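Local coordinates for protein putative pectin lyase (PDB 7CHU) that is the tailspike of a deep-sea thermophilic bacteriophage and probably recognises, and perhaps cleaves, polysaccharide on the host cell surface, at residues Thr165-Met177 against Val189-Gly203. Residues are numbered along the deposited sequence; the frame is centred on the assembly and turned at random.
Sequences TAQRLCFVGIEKM and VSLKKISLGRFLDFG
L169, F171 and K176 on one rung and K193, S195 and L200 on the next are stitched together by parallel backbone hydrogen bonds. L169 N gives to K193 O, S195 N returns to L169 O at 2.7 Å, and F171 N gives to S195 O; beyond the bend at F171 and L196, both with positive phi, R198 N and L200 N bond to V172 O and I174 O, and K176 N reaches L200 O at 3.1 Å.

Among the polar side chains, R168 bends at chi3 (67°) and turns its guanidinium along the neighbouring rung. R168 NE donates to S195 OG at 2.9 Å, tilted from the guanidinium plane, while R168 NH2 lies 3.1 Å from I194 O, coming in above that carbonyl's plane. E216 takes R168 NH1 and also K193 NZ, so one carboxylate bridges two like charges. At the far corner K176 and D201 run side by side, and K176 NZ reaches D201 OD2 from its anti side at 2.7 Å. D201 OD1 pairs with R198 of the third subunit, carrying the network across the trimer. A water links E175 OE2 to R198 O; R136 binds the same carboxylate oxygen.

Apolar groups pack between the rungs. Two CH-pi contacts form: L196 CB sits over one face of the F171 ring, and G173 CA lies 3.9 Å from the F199 ring centroid, nearly on its normal. Inward, V172 CG2 meets I194 CG2 at 3.7 Å. I174 touches three partners: CD1 meets V189 CG2 tip to tip, CB packs on F199 CD2, and I174 CG2 rests against F202 CB at 3.8 Å.

Parallel bridges in register, with the bend at F171/L196 and the corner at K176/D201 repeated from coil to coil, mark the right-handed parallel beta-helix of the pectate lyase-like family, here in a trimeric tailspike.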
# COMPACT_ATOMS: atom_id res chain seq x y z
N THR A 165 7.61 -25.53 -23.10
CA THR A 165 8.21 -24.22 -22.83
C THR A 165 8.11 -23.24 -23.99
O THR A 165 8.68 -22.15 -23.90
CB THR A 165 9.68 -24.35 -22.43
OG1 THR A 165 10.36 -25.16 -23.40
CG2 THR A 165 9.81 -24.98 -21.04
N ALA A 166 7.41 -23.60 -25.06
CA ALA A 166 7.05 -22.63 -26.09
C ALA A 166 5.83 -21.80 -25.68
O ALA A 166 5.47 -20.85 -26.40
CB ALA A 166 6.77 -23.37 -27.41
N GLN A 167 5.20 -22.15 -24.56
CA GLN A 167 3.99 -21.59 -24.01
C GLN A 167 4.26 -21.11 -22.59
O GLN A 167 5.35 -21.27 -22.03
CB GLN A 167 2.85 -22.63 -23.97
CG GLN A 167 2.59 -23.42 -25.22
CD GLN A 167 1.16 -23.94 -25.22
OE1 GLN A 167 0.23 -23.17 -24.96
NE2 GLN A 167 0.99 -25.23 -25.45
N ARG A 168 3.22 -20.56 -21.97
CA ARG A 168 3.32 -20.12 -20.59
C ARG A 168 2.30 -20.83 -19.72
O ARG A 168 1.30 -21.38 -20.19
CB ARG A 168 3.14 -18.61 -20.52
CG ARG A 168 4.16 -17.90 -21.39
CD ARG A 168 4.16 -16.43 -21.15
NE ARG A 168 4.63 -16.11 -19.81
CZ ARG A 168 5.92 -16.01 -19.49
NH1 ARG A 168 6.86 -16.21 -20.41
NH2 ARG A 168 6.26 -15.68 -18.24
N LEU A 169 2.60 -20.84 -18.43
CA LEU A 169 1.67 -21.28 -17.41
C LEU A 169 0.96 -20.05 -16.86
O LEU A 169 1.64 -19.11 -16.42
CB LEU A 169 2.44 -21.99 -16.29
CG LEU A 169 1.66 -23.01 -15.50
CD1 LEU A 169 1.26 -24.12 -16.46
CD2 LEU A 169 2.55 -23.54 -14.41
N CYS A 170 -0.37 -20.06 -16.85
CA CYS A 170 -1.13 -18.89 -16.42
C CYS A 170 -2.05 -19.17 -15.23
O CYS A 170 -2.60 -20.27 -15.09
CB CYS A 170 -1.97 -18.32 -17.57
SG CYS A 170 -1.00 -17.80 -18.97
N PHE A 171 -2.21 -18.14 -14.39
CA PHE A 171 -3.20 -18.14 -13.30
C PHE A 171 -2.98 -19.29 -12.32
O PHE A 171 -3.94 -19.92 -11.88
CB PHE A 171 -4.62 -18.19 -13.86
CG PHE A 171 -4.94 -17.09 -14.84
CD1 PHE A 171 -5.20 -15.79 -14.40
CD2 PHE A 171 -4.98 -17.36 -16.20
CE1 PHE A 171 -5.49 -14.79 -15.31
CE2 PHE A 171 -5.29 -16.37 -17.13
CZ PHE A 171 -5.54 -15.08 -16.68
N VAL A 172 -1.73 -19.58 -11.98
CA VAL A 172 -1.42 -20.57 -10.94
C VAL A 172 -1.20 -19.84 -9.62
O VAL A 172 -1.04 -18.62 -9.58
CB VAL A 172 -0.20 -21.45 -11.31
CG1 VAL A 172 -0.53 -22.40 -12.49
CG2 VAL A 172 1.01 -20.57 -11.62
N GLY A 173 -1.19 -20.59 -8.53
CA GLY A 173 -0.99 -19.93 -7.25
C GLY A 173 -0.91 -20.90 -6.09
O GLY A 173 -1.19 -22.10 -6.23
N ILE A 174 -0.51 -20.35 -4.95
CA ILE A 174 -0.50 -21.02 -3.66
C ILE A 174 -1.19 -20.09 -2.67
O ILE A 174 -0.96 -18.88 -2.69
CB ILE A 174 0.95 -21.34 -3.18
CG1 ILE A 174 1.70 -22.23 -4.20
CG2 ILE A 174 0.93 -21.99 -1.79
CD1 ILE A 174 3.13 -22.54 -3.80
N GLU A 175 -2.01 -20.66 -1.78
CA GLU A 175 -2.66 -19.89 -0.72
C GLU A 175 -2.70 -20.72 0.55
O GLU A 175 -2.95 -21.92 0.51
CB GLU A 175 -4.10 -19.49 -1.09
CG GLU A 175 -4.29 -18.69 -2.38
CD GLU A 175 -5.78 -18.58 -2.76
OE1 GLU A 175 -6.62 -18.51 -1.84
OE2 GLU A 175 -6.11 -18.59 -3.96
N LYS A 176 -2.41 -20.07 1.68
CA LYS A 176 -2.72 -20.60 3.00
C LYS A 176 -2.08 -21.97 3.28
O LYS A 176 -2.75 -22.93 3.68
CB LYS A 176 -4.24 -20.68 3.19
CG LYS A 176 -4.97 -19.41 2.88
CD LYS A 176 -4.67 -18.38 3.94
CE LYS A 176 -5.42 -17.07 3.74
NZ LYS A 176 -5.10 -16.17 4.91
N MET A 177 -0.75 -22.03 3.16
CA MET A 177 -0.00 -23.23 3.51
C MET A 177 1.48 -22.87 3.62
O MET A 177 1.91 -21.82 3.14
CB MET A 177 -0.21 -24.36 2.48
CG MET A 177 0.58 -24.18 1.18
SD MET A 177 0.49 -25.65 0.07
CE MET A 177 -1.23 -25.60 -0.27
N VAL A 189 9.72 -23.42 -3.43
CA VAL A 189 8.79 -23.26 -4.54
C VAL A 189 9.58 -22.72 -5.71
O VAL A 189 10.35 -21.76 -5.55
CB VAL A 189 7.63 -22.29 -4.20
CG1 VAL A 189 6.77 -22.01 -5.44
CG2 VAL A 189 6.81 -22.81 -3.03
N SER A 190 9.39 -23.31 -6.88
CA SER A 190 10.01 -22.86 -8.11
C SER A 190 8.94 -22.42 -9.09
O SER A 190 8.00 -23.17 -9.36
CB SER A 190 10.85 -23.97 -8.75
OG SER A 190 11.57 -23.48 -9.86
N LEU A 191 9.12 -21.22 -9.66
CA LEU A 191 8.20 -20.62 -10.62
C LEU A 191 8.97 -20.28 -11.89
O LEU A 191 10.01 -19.63 -11.83
CB LEU A 191 7.53 -19.34 -10.06
CG LEU A 191 6.85 -19.38 -8.68
CD1 LEU A 191 6.18 -18.01 -8.33
CD2 LEU A 191 5.82 -20.50 -8.58
N LYS A 192 8.46 -20.72 -13.05
CA LYS A 192 9.17 -20.47 -14.29
C LYS A 192 8.18 -20.33 -15.43
O LYS A 192 7.31 -21.19 -15.58
CB LYS A 192 10.16 -21.60 -14.62
CG LYS A 192 10.90 -21.41 -15.95
CD LYS A 192 12.04 -22.39 -16.08
CE LYS A 192 12.77 -22.21 -17.41
NZ LYS A 192 14.02 -23.04 -17.45
N LYS A 193 8.32 -19.26 -16.21
CA LYS A 193 7.50 -19.01 -17.41
C LYS A 193 6.02 -18.97 -17.05
O LYS A 193 5.16 -19.56 -17.72
CB LYS A 193 7.80 -20.03 -18.51
CG LYS A 193 9.13 -19.74 -19.21
CD LYS A 193 9.44 -20.81 -20.26
CE LYS A 193 10.83 -20.66 -20.84
NZ LYS A 193 10.92 -19.43 -21.65
N ILE A 194 5.72 -18.26 -15.97
CA ILE A 194 4.38 -18.15 -15.42
C ILE A 194 3.88 -16.74 -15.70
O ILE A 194 4.65 -15.78 -15.63
CB ILE A 194 4.37 -18.45 -13.91
CG1 ILE A 194 4.62 -19.93 -13.65
CG2 ILE A 194 3.10 -17.97 -13.24
CD1 ILE A 194 4.72 -20.20 -12.15
N SER A 195 2.59 -16.62 -16.01
CA SER A 195 1.93 -15.33 -16.13
C SER A 195 0.73 -15.29 -15.20
O SER A 195 0.06 -16.31 -15.00
CB SER A 195 1.45 -15.06 -17.57
OG SER A 195 2.53 -14.75 -18.42
N LEU A 196 0.47 -14.11 -14.64
CA LEU A 196 -0.79 -13.85 -13.92
C LEU A 196 -0.97 -14.79 -12.74
O LEU A 196 -2.08 -15.24 -12.44
CB LEU A 196 -1.98 -13.90 -14.87
CG LEU A 196 -1.97 -12.72 -15.86
CD1 LEU A 196 -2.53 -13.05 -17.25
CD2 LEU A 196 -2.72 -11.58 -15.24
N GLY A 197 0.12 -15.07 -12.03
CA GLY A 197 0.03 -15.83 -10.80
C GLY A 197 -0.58 -15.01 -9.67
O GLY A 197 -0.45 -13.78 -9.62
N ARG A 198 -1.26 -15.72 -8.77
CA ARG A 198 -1.90 -15.12 -7.60
C ARG A 198 -1.57 -15.95 -6.37
O ARG A 198 -2.09 -17.05 -6.20
CB ARG A 198 -3.42 -15.03 -7.80
CG ARG A 198 -3.88 -14.07 -8.92
CD ARG A 198 -3.46 -12.64 -8.63
NE ARG A 198 -4.09 -11.64 -9.50
CZ ARG A 198 -3.51 -11.09 -10.56
NH1 ARG A 198 -2.26 -11.45 -10.93
NH2 ARG A 198 -4.16 -10.17 -11.26
N PHE A 199 -0.74 -15.42 -5.48
CA PHE A 199 -0.30 -16.11 -4.28
C PHE A 199 -0.74 -15.30 -3.05
O PHE A 199 -0.66 -14.07 -3.06
CB PHE A 199 1.24 -16.30 -4.27
CG PHE A 199 1.77 -17.15 -5.41
CD1 PHE A 199 1.80 -16.66 -6.71
CD2 PHE A 199 2.26 -18.42 -5.16
CE1 PHE A 199 2.29 -17.44 -7.76
CE2 PHE A 199 2.76 -19.22 -6.20
CZ PHE A 199 2.77 -18.73 -7.50
N LEU A 200 -1.21 -15.99 -2.00
CA LEU A 200 -1.69 -15.28 -0.80
C LEU A 200 -1.31 -16.05 0.46
O LEU A 200 -1.65 -17.22 0.59
CB LEU A 200 -3.21 -15.08 -0.86
CG LEU A 200 -3.87 -14.41 0.37
CD1 LEU A 200 -3.36 -12.97 0.55
CD2 LEU A 200 -5.41 -14.44 0.27
N ASP A 201 -0.67 -15.37 1.41
CA ASP A 201 -0.45 -15.90 2.76
C ASP A 201 0.09 -17.34 2.71
O ASP A 201 -0.58 -18.31 3.06
CB ASP A 201 -1.75 -15.85 3.57
CG ASP A 201 -2.23 -14.42 3.83
OD1 ASP A 201 -1.40 -13.47 3.80
OD2 ASP A 201 -3.46 -14.24 4.08
N PHE A 202 1.31 -17.47 2.23
CA PHE A 202 1.95 -18.77 2.23
C PHE A 202 3.38 -18.60 2.72
O PHE A 202 3.94 -17.51 2.63
CB PHE A 202 1.89 -19.46 0.87
CG PHE A 202 2.90 -18.98 -0.16
CD1 PHE A 202 2.70 -17.81 -0.86
CD2 PHE A 202 4.00 -19.75 -0.49
CE1 PHE A 202 3.59 -17.40 -1.84
CE2 PHE A 202 4.89 -19.35 -1.47
CZ PHE A 202 4.68 -18.16 -2.14
N GLY A 203 3.92 -19.66 3.30
CA GLY A 203 5.23 -19.63 3.92
C GLY A 203 6.21 -20.55 3.23
O GLY A 203 5.82 -21.60 2.71
O HOH W 1 7.63 -19.76 -22.81
O HOH W 2 -4.58 -16.99 -5.54